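Local atomic coordinates of sortase B (Clostridium perfringens, PDB entry 5YFK), a protein that is probably a cysteine transpeptidase of the class B sortase family, whose members attach proteins to the bacterial cell wall. Residues Asp75-Phe78 and Tyr79-Asn83; Ser98-Leu102 and Asn103-Asn107; Ala160-Leu163 and Glu164-Ile167. The protein carries 1 engineered substitution. All blocks are in the same frame, centred on the assembly; numbering follows the deposited sequence.

Interaction 1: Asp75-Phe78 and Tyr79-Asn83; sequences DNDF and YLHHN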
# COMPACT_ATOMS: atom_id res chain seq x y z
N ASP A 75 15.16 -4.98 4.29
CA ASP A 75 14.43 -6.24 4.36
C ASP A 75 12.97 -5.92 4.68
O ASP A 75 12.60 -4.76 4.74
CB ASP A 75 15.00 -7.16 5.43
CG ASP A 75 14.98 -6.55 6.83
OD1 ASP A 75 14.05 -5.77 7.15
OD2 ASP A 75 15.79 -6.99 7.68
N ASN A 76 12.13 -6.95 4.72
CA ASN A 76 10.71 -6.76 5.06
C ASN A 76 10.39 -7.00 6.54
O ASN A 76 9.24 -7.31 6.88
CB ASN A 76 9.86 -7.66 4.16
CG ASN A 76 9.95 -7.26 2.70
OD1 ASN A 76 10.17 -6.10 2.38
ND2 ASN A 76 9.67 -8.20 1.81
N ASP A 77 11.37 -6.74 7.41
CA ASP A 77 11.20 -6.89 8.85
C ASP A 77 11.50 -5.61 9.64
O ASP A 77 10.78 -5.31 10.60
CB ASP A 77 12.11 -8.02 9.35
CG ASP A 77 11.83 -8.39 10.79
OD1 ASP A 77 10.78 -9.02 11.04
OD2 ASP A 77 12.64 -8.02 11.67
N PHE A 78 12.47 -4.81 9.19
CA PHE A 78 12.86 -3.61 9.96
C PHE A 78 11.64 -2.74 10.29
O PHE A 78 11.53 -2.21 11.40
CB PHE A 78 13.91 -2.78 9.23
CG PHE A 78 14.47 -1.63 10.04
CD1 PHE A 78 15.47 -1.84 10.99
CD2 PHE A 78 14.00 -0.33 9.86
CE1 PHE A 78 15.96 -0.79 11.75
CE2 PHE A 78 14.48 0.72 10.62
CZ PHE A 78 15.48 0.49 11.55
N TYR A 79 10.83 -2.44 9.29
CA TYR A 79 9.79 -1.44 9.48
C TYR A 79 8.49 -2.05 10.02
O TYR A 79 7.52 -1.32 10.27
CB TYR A 79 9.56 -0.65 8.20
CG TYR A 79 10.61 0.43 7.99
CD1 TYR A 79 10.75 1.47 8.92
CD2 TYR A 79 11.52 0.37 6.95
CE1 TYR A 79 11.68 2.47 8.73
CE2 TYR A 79 12.47 1.36 6.77
CZ TYR A 79 12.63 2.33 7.75
OH TYR A 79 13.56 3.34 7.60
N LEU A 80 8.52 -3.33 10.37
CA LEU A 80 7.48 -3.88 11.26
C LEU A 80 7.71 -3.42 12.69
O LEU A 80 6.82 -3.50 13.53
CB LEU A 80 7.50 -5.40 11.22
CG LEU A 80 6.88 -5.97 9.96
CD1 LEU A 80 7.12 -7.47 9.87
CD2 LEU A 80 5.40 -5.62 9.88
N HIS A 81 8.94 -3.02 12.98
CA HIS A 81 9.36 -2.78 14.37
C HIS A 81 10.03 -1.43 14.57
O HIS A 81 10.51 -1.12 15.67
CB HIS A 81 10.32 -3.89 14.81
CG HIS A 81 9.80 -5.26 14.55
ND1 HIS A 81 10.37 -6.11 13.63
CD2 HIS A 81 8.69 -5.89 15.01
CE1 HIS A 81 9.70 -7.25 13.61
NE2 HIS A 81 8.66 -7.13 14.42
N HIS A 82 10.04 -0.60 13.53
CA HIS A 82 10.50 0.76 13.70
C HIS A 82 9.54 1.75 13.06
O HIS A 82 8.89 1.45 12.04
CB HIS A 82 11.89 0.96 13.10
CG HIS A 82 12.95 0.10 13.71
ND1 HIS A 82 13.13 -1.22 13.35
CD2 HIS A 82 13.86 0.36 14.68
CE1 HIS A 82 14.14 -1.72 14.04
NE2 HIS A 82 14.57 -0.80 14.89
N ASN A 83 9.57 2.98 13.55
CA ASN A 83 8.72 4.03 13.03
C ASN A 83 9.45 4.84 11.99
O ASN A 83 10.48 4.40 11.48
CB ASN A 83 8.19 4.93 14.16
CG ASN A 83 9.27 5.80 14.78
OD1 ASN A 83 10.41 5.84 14.31
ND2 ASN A 83 8.91 6.48 15.85
O HOH W 1 10.91 -3.35 6.43
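Phe78 and His82 lie ring on ring: an offset stack with centroids 3.6 Å apart and planes only 8° from parallel. CE1 of Phe78 sits over the rim of the imidazole, and ND1 of His82 lies above the middle of the phenyl face. Phe78 also turns an edge to Tyr79, its CD2 over the centre of the phenol ring in a T-shaped pair with planes at 88°. With CG anti to its backbone N (chi1 -173°), Phe78 swings its ring beside its own carbonyl, where one face meets His82 and an edge meets Tyr79, and completes a three-ring cluster.

The hydrogen bonds grip the same turn. Phe78 O takes two donors: His82 ND1 at 2.7 Å, nearly straight and lying in the imidazole plane, and His81 N from above the carbonyl plane. The first bond fixes the rotation of the His82 ring against Phe78 and indicates that ND1 carries a proton. Leu80 N donates to Asp77 O over 3.0 Å. Upstream, Asp75 OD1 forms an Asx turn and a longer Asx motif, accepting from Asp77 N above the carboxylate plane and from Phe78 N on its syn lone pair. A water bridges Asp75 O and Tyr79 N.

These turns shape the loop between strands 67-72 and 94-96 of the sortase fold, beside the predicted active site: Leu80 O is hydrogen-bonded to His113 NE2. Tyr79 OH is hydrogen-bonded to Asp54 OD2 and Asn52 ND2.

Asp77 meets His81 at the surface, Asp77 OD1 lying 3.3 Å from His81 CE1, with the carboxylate and imidazole planes well inclined to each other.

Interaction 2: Ser98-Leu102 and Asn103-Asn107; sequences SENNL and NDDSN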
# COMPACT_ATOMS: atom_id res chain seq x y z
N SER A 98 11.14 -4.81 0.15
CA SER A 98 12.57 -4.47 0.01
C SER A 98 13.15 -4.87 -1.36
O SER A 98 14.08 -4.23 -1.83
CB SER A 98 13.39 -5.15 1.11
OG SER A 98 13.23 -6.56 1.03
N GLU A 99 12.47 -5.80 -2.04
CA GLU A 99 12.91 -6.29 -3.35
C GLU A 99 12.28 -5.49 -4.52
O GLU A 99 12.73 -5.60 -5.65
CB GLU A 99 12.57 -7.78 -3.51
CG GLU A 99 13.10 -8.68 -2.40
CD GLU A 99 14.56 -8.38 -2.06
OE1 GLU A 99 14.85 -7.96 -0.91
OE2 GLU A 99 15.40 -8.51 -2.98
N ASN A 100 11.31 -4.62 -4.22
CA ASN A 100 10.70 -3.81 -5.26
C ASN A 100 11.69 -2.88 -5.92
O ASN A 100 12.38 -2.10 -5.25
CB ASN A 100 9.54 -2.98 -4.70
CG ASN A 100 8.17 -3.53 -5.10
OD1 ASN A 100 7.22 -3.38 -4.34
ND2 ASN A 100 8.03 -4.02 -6.31
N ASN A 101 11.70 -2.90 -7.25
CA ASN A 101 12.26 -1.78 -8.02
C ASN A 101 11.15 -0.87 -8.50
O ASN A 101 10.40 -1.23 -9.44
CB ASN A 101 13.11 -2.28 -9.19
CG ASN A 101 13.72 -1.14 -10.00
OD1 ASN A 101 13.16 -0.06 -10.11
ND2 ASN A 101 14.94 -1.35 -10.46
N LEU A 102 11.04 0.30 -7.88
CA LEU A 102 9.88 1.17 -8.07
C LEU A 102 9.87 1.83 -9.45
O LEU A 102 8.81 2.14 -9.99
CB LEU A 102 9.81 2.23 -6.98
CG LEU A 102 9.54 1.72 -5.56
CD1 LEU A 102 9.44 2.90 -4.60
CD2 LEU A 102 8.24 0.91 -5.55
N ASN A 103 11.03 1.88 -10.10
CA ASN A 103 11.07 2.37 -11.48
C ASN A 103 10.59 1.36 -12.50
O ASN A 103 10.03 1.73 -13.54
CB ASN A 103 12.49 2.82 -11.85
CG ASN A 103 12.94 4.02 -11.04
OD1 ASN A 103 12.19 4.99 -10.88
ND2 ASN A 103 14.10 3.90 -10.41
N ASP A 104 10.82 0.08 -12.19
CA ASP A 104 10.63 -0.99 -13.17
C ASP A 104 9.43 -1.89 -12.91
O ASP A 104 8.77 -2.36 -13.86
CB ASP A 104 11.89 -1.84 -13.28
CG ASP A 104 13.12 -1.02 -13.66
OD1 ASP A 104 12.97 0.14 -14.09
OD2 ASP A 104 14.22 -1.59 -13.58
N ASP A 105 9.20 -2.24 -11.64
CA ASP A 105 8.35 -3.40 -11.36
C ASP A 105 6.86 -3.14 -11.72
O ASP A 105 6.34 -2.04 -11.52
CB ASP A 105 8.48 -3.79 -9.89
CG ASP A 105 9.84 -4.39 -9.55
OD1 ASP A 105 10.65 -4.65 -10.48
OD2 ASP A 105 10.11 -4.54 -8.34
N SER A 106 6.17 -4.17 -12.21
CA SER A 106 4.74 -4.04 -12.54
C SER A 106 3.81 -4.19 -11.32
O SER A 106 2.63 -3.83 -11.39
CB SER A 106 4.36 -5.02 -13.66
OG SER A 106 4.60 -4.43 -14.94
N ASN A 107 4.33 -4.71 -10.21
CA ASN A 107 3.54 -4.83 -8.95
C ASN A 107 4.31 -4.18 -7.83
O ASN A 107 5.39 -4.64 -7.48
CB ASN A 107 3.28 -6.28 -8.61
CG ASN A 107 2.34 -6.47 -7.43
OD1 ASN A 107 1.66 -5.52 -6.98
ND2 ASN A 107 2.27 -7.70 -6.94
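Asn101 holds CG anti to its own N (chi1 -180°), which carries OD1 forward over the turn, while Asp105, with CG beside its backbone N (chi1 -70°), reaches back to the start of it. Asp105 OD2 there accepts from Asn101 N, from above the carboxylate plane, and from Asn100 ND2 at 3.0 Å on its anti lone pair. Asn100 ND2 also donates almost straight to Asn107 O, at 3.0 Å. With both donors in use and OD1 taken by Val109 N, the rotation of the buried Asn100 amide is fixed. Lys170 forms a salt bridge with Asp105 OD2, probably favouring the charged carboxylate.

Asn101 O accepts from Asp105 N at 2.7 Å, almost in line with the carbonyl bond, and from Asp104 N above its plane. Asn101 OD1 takes Asp104 N as well, at 3.1 Å, plus a weak bond from Asn103 N. The Asn101 amide stacks on the Asp104 carboxylate, planes 20° apart.

The weak bond from Asn103 N to Asn101 OD1 gives an Asx-turn-like arrangement, with the better bond going to Asp104 N, in the connection between strands 94-96 and 107-111 of the sortase sheet.

Interaction 3: Ala160-Leu163 and Glu164-Ile167; sequences AKDL and ESEI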
# COMPACT_ATOMS: atom_id res chain seq x y z
N ALA A 160 -0.86 -16.85 5.70
CA ALA A 160 0.33 -16.05 5.43
C ALA A 160 1.39 -16.81 4.63
O ALA A 160 2.09 -16.23 3.80
CB ALA A 160 0.92 -15.52 6.71
N LYS A 161 1.58 -18.09 4.92
CA LYS A 161 2.57 -18.87 4.18
C LYS A 161 2.24 -19.04 2.70
O LYS A 161 3.13 -18.94 1.85
CB LYS A 161 2.77 -20.23 4.85
CG LYS A 161 3.41 -20.14 6.22
CD LYS A 161 4.87 -19.76 6.10
CE LYS A 161 5.56 -19.76 7.44
NZ LYS A 161 6.89 -19.09 7.32
N ASP A 162 0.98 -19.27 2.36
CA ASP A 162 0.58 -19.30 0.98
C ASP A 162 0.80 -17.97 0.29
O ASP A 162 1.30 -17.90 -0.83
CB ASP A 162 -0.88 -19.67 0.86
CG ASP A 162 -1.07 -21.14 0.58
OD1 ASP A 162 -0.05 -21.85 0.45
OD2 ASP A 162 -2.24 -21.58 0.56
N LEU A 163 0.45 -16.91 0.98
CA LEU A 163 0.57 -15.59 0.41
C LEU A 163 2.02 -15.29 0.06
O LEU A 163 2.32 -14.71 -1.00
CB LEU A 163 0.02 -14.56 1.39
CG LEU A 163 -0.05 -13.18 0.76
CD1 LEU A 163 -0.95 -13.23 -0.47
CD2 LEU A 163 -0.53 -12.16 1.78
N GLU A 164 2.91 -15.61 0.98
CA GLU A 164 4.33 -15.31 0.84
C GLU A 164 4.96 -16.00 -0.36
O GLU A 164 5.76 -15.39 -1.08
CB GLU A 164 5.02 -15.73 2.14
CG GLU A 164 6.41 -15.20 2.34
CD GLU A 164 7.09 -15.89 3.49
OE1 GLU A 164 6.41 -16.66 4.21
OE2 GLU A 164 8.32 -15.75 3.62
N SER A 165 4.30 -17.08 -0.78
CA SER A 165 4.75 -17.87 -1.91
C SER A 165 4.14 -17.37 -3.21
O SER A 165 4.64 -17.69 -4.28
CB SER A 165 4.40 -19.35 -1.70
OG SER A 165 3.01 -19.59 -1.89
N GLU A 166 2.98 -16.71 -3.12
CA GLU A 166 2.25 -16.28 -4.30
C GLU A 166 2.66 -14.89 -4.78
O GLU A 166 2.64 -14.62 -5.98
CB GLU A 166 0.74 -16.32 -4.06
CG GLU A 166 0.15 -17.71 -3.96
CD GLU A 166 -1.18 -17.72 -3.25
OE1 GLU A 166 -1.58 -16.65 -2.73
OE2 GLU A 166 -1.82 -18.79 -3.19
N ILE A 167 2.89 -13.96 -3.85
CA ILE A 167 3.04 -12.53 -4.23
C ILE A 167 4.39 -12.35 -4.96
O ILE A 167 5.43 -12.83 -4.49
CB ILE A 167 2.96 -11.59 -3.01
CG1 ILE A 167 1.54 -11.59 -2.41
CG2 ILE A 167 3.36 -10.16 -3.39
CD1 ILE A 167 0.46 -11.18 -3.38
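Ala160 O accepts from Glu164 N at 3.0 Å in a regular helical bond, but the last turn tightens: Ser165 N and Glu166 N make their better-angled bonds three residues back, to Asp162 O and Leu163 O, before Ile167 N returns to Leu163 O and the chain leaves helical geometry.

Ser165 folds its hydroxyl back onto the helix. Ser165 OG stands between the backbone N and carbonyl carbon (chi1 74°) and donates to Asp162 O over 2.6 Å. It comes in 23° from the carbonyl plane, on the same face as Ser165 N, which is 3.1 Å from Asp162 O. Asp162 O thus has two good donors, and Glu166 N adds a weak third.

On the buried side, Leu163 and Ile167 run side by side in the same direction, one turn apart. CD1 of Leu163 touches CG1 of Ile167 at 3.6 Å; the isoleucine CG1 also rests 3.5 Å from Leu163 O, over the end of the helix.

Lys161 and Glu164 also point the same way at the exposed surface. The lysine bends at chi2 and the glutamate extends, yet Lys161 NZ and Glu164 OE1 remain 4.0 Å apart, a long salt bridge. Glu166 lays its CG 3.3 Å from Asp162 O, and its OE2 forms a salt bridge with Lys187.

Helix 160-166 follows directly from strand 146-159, and Asn159 OD1 accepts from Asp162 N at its start. Leu163 packs on Arg217 and Val219 of strand 216-225, Arg217 being the predicted transition-state stabiliser. Leu163 and Ile167 together cover Tyr156 of strand 146-159 and Ile207 of strand 203-210, while Ile167 also meets Tyr180 of helix 174-186.

Overall arrangement
Interactions 1, 2 and 3 follow one another along the chain, all within the sortase domain, their centres 18 to 19 Å apart. Interactions 1 and 2 occupy the loops before and after strand 94-96 and touch directly: Asn76 OD1 probably accepts a hydrogen bond from Ser98 N at 2.8 Å. Interaction 3 lies on the helix after strand 146-159; its nearest atoms are about 4 Å from interaction 2 and about 8 Å from interaction 1. Interactions 1 and 3 border the predicted catalytic residues, near His113 and Arg217 respectively, with Ala160 about 8 Å from the engineered Ser209 between side chains. Interaction 2 shapes a strand connection away from that site.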